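Aphrodisin (Mesocricetus auratus, PDB 1E5P) acts as an aphrodisiac pheromone that elicits copulatory behaviour in male hamsters and, as a lipocalin, probably carries small odorant molecules. Local coordinates at residues Tyr39-Val51 and Thr60-Tyr72. Sequence-based numbering, arbitrary orientation. Where two conformers were deposited one is given.
Sequences YKNCSEMEITFYV and TTVIGYLKGNGTY
M45, modelled as selenomethionine, holds its CG anti to the backbone N (chi1 162°) and then bends at chi3, which carries CE over the centre of one face of the Y72 ring; F49 CG lies between its backbone N and carbonyl carbon (chi1 61°), which sets one ring face against T60 CB. F49–T60 lies within the antiparallel hairpin 44-53/56-66 of the lipocalin barrel, while Y72 opens the next strand, 72-75. The hairpin pairing is documented by six backbone bonds in three reciprocal pairs, M45 with G64, I47 with V62 and F49 with T60; I47 N to V62 O is 2.8 Å, with 169° at the hydrogen. L66 N extends the series to S43 O at 3.0 Å, beside the classic bulge that S43 and E44 form opposite Y39.

M45, I47, F49, T60 and V62 share one face of the sheet. There T60 CB lies over the F49 ring face, 3.8 Å from its centroid, a CH-pi contact. V62 CG2 meets F49 CE1 at the ring edge, 3.8 Å away. On the other face, I63 CD1 reaches E46 CB at 3.4 Å.

Y72 is buried, with L66 CD1 on the face opposite M45 and F82 and F3 as further ring neighbours. Replacing Y72 with phenylalanine would probably leave the C42 carbonyl without this donor and the disulfide-linked C42–C38 corner less firmly tied to the 60-72 segment. The evidence is the bond itself: Y72 OH donates to C42 O at 2.6 Å, and that oxygen lies in the plane of the ring, at its edge.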
# COMPACT_ATOMS: atom_id res chain seq x y z
N TYR A 39 -12.79 -10.45 6.08
CA TYR A 39 -13.78 -11.00 6.99
C TYR A 39 -15.03 -10.14 7.01
O TYR A 39 -14.96 -8.92 6.86
CB TYR A 39 -13.18 -11.07 8.42
CG TYR A 39 -11.97 -11.98 8.42
CD1 TYR A 39 -12.10 -13.35 8.57
CD2 TYR A 39 -10.69 -11.46 8.23
CE1 TYR A 39 -11.00 -14.19 8.54
CE2 TYR A 39 -9.59 -12.29 8.17
CZ TYR A 39 -9.75 -13.64 8.33
OH TYR A 39 -8.65 -14.48 8.28
N LYS A 40 -16.19 -10.76 7.18
CA LYS A 40 -17.46 -10.04 7.32
C LYS A 40 -17.68 -9.13 6.11
O LYS A 40 -17.81 -7.91 6.24
CB LYS A 40 -17.43 -9.21 8.59
CG LYS A 40 -17.19 -10.09 9.81
CD LYS A 40 -16.98 -9.32 11.09
N ASN A 41 -17.85 -9.68 4.89
CA ASN A 41 -18.01 -8.96 3.62
C ASN A 41 -16.94 -7.86 3.51
O ASN A 41 -17.22 -6.72 3.11
CB ASN A 41 -19.41 -8.33 3.55
CG ASN A 41 -19.72 -7.72 2.19
ND2 ASN A 41 -18.97 -8.02 1.15
N CYS A 42 -15.72 -8.21 3.77
CA CYS A 42 -14.51 -7.45 3.82
C CYS A 42 -14.61 -6.19 4.67
O CYS A 42 -13.83 -5.24 4.45
CB CYS A 42 -13.78 -7.19 2.50
SG CYS A 42 -11.96 -7.21 2.68
N SER A 43 -15.42 -6.17 5.73
CA SER A 43 -15.46 -5.03 6.64
C SER A 43 -14.26 -5.07 7.60
O SER A 43 -13.96 -4.09 8.30
CB SER A 43 -16.76 -4.96 7.42
OG SER A 43 -16.85 -6.03 8.33
N GLU A 44 -13.60 -6.21 7.67
CA GLU A 44 -12.33 -6.33 8.42
C GLU A 44 -11.33 -6.86 7.38
O GLU A 44 -11.65 -7.88 6.76
CB GLU A 44 -12.43 -7.23 9.62
CG GLU A 44 -13.04 -6.62 10.87
CD GLU A 44 -13.21 -7.72 11.94
OE1 GLU A 44 -12.76 -8.86 11.67
OE2 GLU A 44 -13.79 -7.42 12.98
N MSE A 45 -10.20 -6.20 7.14
CA MSE A 45 -9.27 -6.62 6.06
C MSE A 45 -7.92 -6.85 6.75
O MSE A 45 -7.33 -5.85 7.16
CB MSE A 45 -9.13 -5.58 4.94
CG MSE A 45 -7.97 -5.63 3.99
SE MSE A 45 -7.82 -4.53 2.53
CE MSE A 45 -8.96 -3.25 3.02
N GLU A 46 -7.55 -8.11 6.93
CA GLU A 46 -6.26 -8.39 7.54
C GLU A 46 -5.17 -8.34 6.47
O GLU A 46 -5.27 -9.01 5.45
CB GLU A 46 -6.21 -9.76 8.18
CG GLU A 46 -4.79 -10.04 8.67
CD GLU A 46 -4.72 -11.44 9.24
OE1 GLU A 46 -5.60 -12.24 8.85
OE2 GLU A 46 -3.80 -11.66 10.04
N ILE A 47 -4.12 -7.56 6.73
CA ILE A 47 -3.06 -7.43 5.73
C ILE A 47 -1.79 -8.05 6.30
O ILE A 47 -1.44 -7.70 7.43
CB ILE A 47 -2.81 -5.94 5.38
CG1 ILE A 47 -4.11 -5.34 4.82
CG2 ILE A 47 -1.69 -5.81 4.37
CD1 ILE A 47 -4.12 -3.85 4.64
N THR A 48 -1.19 -8.95 5.54
CA THR A 48 0.08 -9.59 5.98
C THR A 48 1.16 -9.01 5.05
O THR A 48 0.93 -8.98 3.85
CB THR A 48 -0.01 -11.10 5.79
OG1 THR A 48 -1.09 -11.58 6.62
CG2 THR A 48 1.28 -11.80 6.23
N PHE A 49 2.24 -8.56 5.66
CA PHE A 49 3.27 -7.90 4.85
C PHE A 49 4.60 -7.93 5.58
O PHE A 49 4.68 -8.26 6.77
CB PHE A 49 2.86 -6.44 4.59
CG PHE A 49 2.71 -5.61 5.84
CD1 PHE A 49 1.53 -5.65 6.58
CD2 PHE A 49 3.74 -4.81 6.31
CE1 PHE A 49 1.38 -4.93 7.75
CE2 PHE A 49 3.60 -4.06 7.46
CZ PHE A 49 2.41 -4.10 8.18
N TYR A 50 5.64 -7.62 4.81
CA TYR A 50 6.96 -7.49 5.43
C TYR A 50 7.39 -6.01 5.41
O TYR A 50 7.05 -5.24 4.51
CB TYR A 50 8.04 -8.25 4.62
CG TYR A 50 8.18 -9.71 5.01
CD1 TYR A 50 8.97 -10.07 6.10
CD2 TYR A 50 7.52 -10.71 4.29
CE1 TYR A 50 9.12 -11.40 6.47
CE2 TYR A 50 7.66 -12.03 4.65
CZ TYR A 50 8.45 -12.37 5.74
OH TYR A 50 8.59 -13.68 6.12
N VAL A 51 8.13 -5.65 6.45
CA VAL A 51 8.86 -4.38 6.47
C VAL A 51 10.28 -4.73 6.96
O VAL A 51 10.46 -5.74 7.63
CB VAL A 51 8.30 -3.30 7.38
CG1 VAL A 51 7.06 -2.69 6.74
CG2 VAL A 51 8.07 -3.78 8.80
N THR A 60 4.62 -9.11 9.39
CA THR A 60 3.67 -8.38 10.19
C THR A 60 2.23 -8.57 9.73
O THR A 60 1.99 -8.80 8.55
CB THR A 60 4.00 -6.86 9.90
OG1 THR A 60 5.43 -6.66 10.05
CG2 THR A 60 3.27 -5.94 10.84
N THR A 61 1.30 -8.52 10.71
CA THR A 61 -0.11 -8.51 10.33
C THR A 61 -0.77 -7.30 11.01
O THR A 61 -0.43 -6.96 12.16
CB THR A 61 -0.91 -9.76 10.73
OG1 THR A 61 -0.80 -9.94 12.14
CG2 THR A 61 -0.41 -10.98 9.99
N VAL A 62 -1.65 -6.63 10.30
CA VAL A 62 -2.45 -5.56 10.86
C VAL A 62 -3.90 -5.77 10.35
O VAL A 62 -4.10 -6.49 9.36
CB VAL A 62 -2.02 -4.14 10.47
CG1 VAL A 62 -0.64 -3.82 11.01
CG2 VAL A 62 -2.09 -3.94 8.97
N ILE A 63 -4.85 -5.19 11.04
CA ILE A 63 -6.24 -5.28 10.62
C ILE A 63 -6.78 -3.91 10.21
O ILE A 63 -6.61 -2.95 10.96
CB ILE A 63 -7.14 -5.85 11.73
CG1 ILE A 63 -6.64 -7.21 12.20
CG2 ILE A 63 -8.59 -5.93 11.24
CD1 ILE A 63 -6.69 -8.30 11.16
N GLY A 64 -7.37 -3.82 9.02
CA GLY A 64 -8.00 -2.58 8.58
C GLY A 64 -9.52 -2.73 8.87
O GLY A 64 -10.10 -3.77 8.54
N TYR A 65 -10.08 -1.70 9.44
CA TYR A 65 -11.50 -1.70 9.83
C TYR A 65 -12.27 -0.72 8.96
O TYR A 65 -11.97 0.47 8.97
CB TYR A 65 -11.61 -1.31 11.31
CG TYR A 65 -10.96 -2.34 12.22
CD1 TYR A 65 -11.68 -3.48 12.55
CD2 TYR A 65 -9.67 -2.18 12.69
CE1 TYR A 65 -11.12 -4.46 13.35
CE2 TYR A 65 -9.11 -3.17 13.53
CZ TYR A 65 -9.85 -4.29 13.84
OH TYR A 65 -9.30 -5.27 14.64
N LEU A 66 -13.27 -1.21 8.24
CA LEU A 66 -14.07 -0.41 7.35
C LEU A 66 -15.01 0.51 8.13
O LEU A 66 -15.69 0.05 9.05
CB LEU A 66 -14.87 -1.36 6.42
CG LEU A 66 -15.75 -0.67 5.38
CD1 LEU A 66 -14.92 0.19 4.43
CD2 LEU A 66 -16.51 -1.75 4.59
N LYS A 67 -15.07 1.78 7.72
CA LYS A 67 -15.89 2.78 8.39
C LYS A 67 -17.08 3.12 7.50
O LYS A 67 -17.13 2.77 6.31
CB LYS A 67 -15.05 4.02 8.75
CG LYS A 67 -13.76 3.70 9.53
CD LYS A 67 -14.04 2.84 10.77
CE LYS A 67 -12.75 2.64 11.58
NZ LYS A 67 -13.00 1.86 12.82
N GLY A 68 -18.02 3.90 8.03
CA GLY A 68 -19.22 4.25 7.27
C GLY A 68 -18.92 5.03 6.00
O GLY A 68 -19.61 4.93 5.00
N ASN A 69 -17.82 5.81 6.03
CA ASN A 69 -17.41 6.63 4.88
C ASN A 69 -16.73 5.81 3.79
O ASN A 69 -16.27 6.36 2.77
CB ASN A 69 -16.54 7.80 5.36
CG ASN A 69 -15.21 7.44 5.97
OD1 ASN A 69 -14.50 8.30 6.56
ND2 ASN A 69 -14.82 6.21 5.85
N GLY A 70 -16.60 4.49 3.97
CA GLY A 70 -16.05 3.61 2.96
C GLY A 70 -14.53 3.50 2.96
O GLY A 70 -13.94 2.93 2.02
N THR A 71 -13.92 4.06 3.98
CA THR A 71 -12.46 3.92 4.13
C THR A 71 -12.17 2.87 5.20
O THR A 71 -13.01 2.53 6.03
CB THR A 71 -11.78 5.22 4.54
OG1 THR A 71 -12.17 5.60 5.89
CG2 THR A 71 -12.09 6.37 3.60
N TYR A 72 -10.93 2.38 5.18
CA TYR A 72 -10.43 1.47 6.17
C TYR A 72 -9.41 2.23 7.07
O TYR A 72 -8.67 3.06 6.54
CB TYR A 72 -9.67 0.30 5.56
CG TYR A 72 -10.53 -0.70 4.82
CD1 TYR A 72 -10.83 -0.48 3.49
CD2 TYR A 72 -11.04 -1.81 5.48
CE1 TYR A 72 -11.65 -1.39 2.80
CE2 TYR A 72 -11.84 -2.71 4.79
CZ TYR A 72 -12.14 -2.49 3.47
OH TYR A 72 -12.92 -3.41 2.80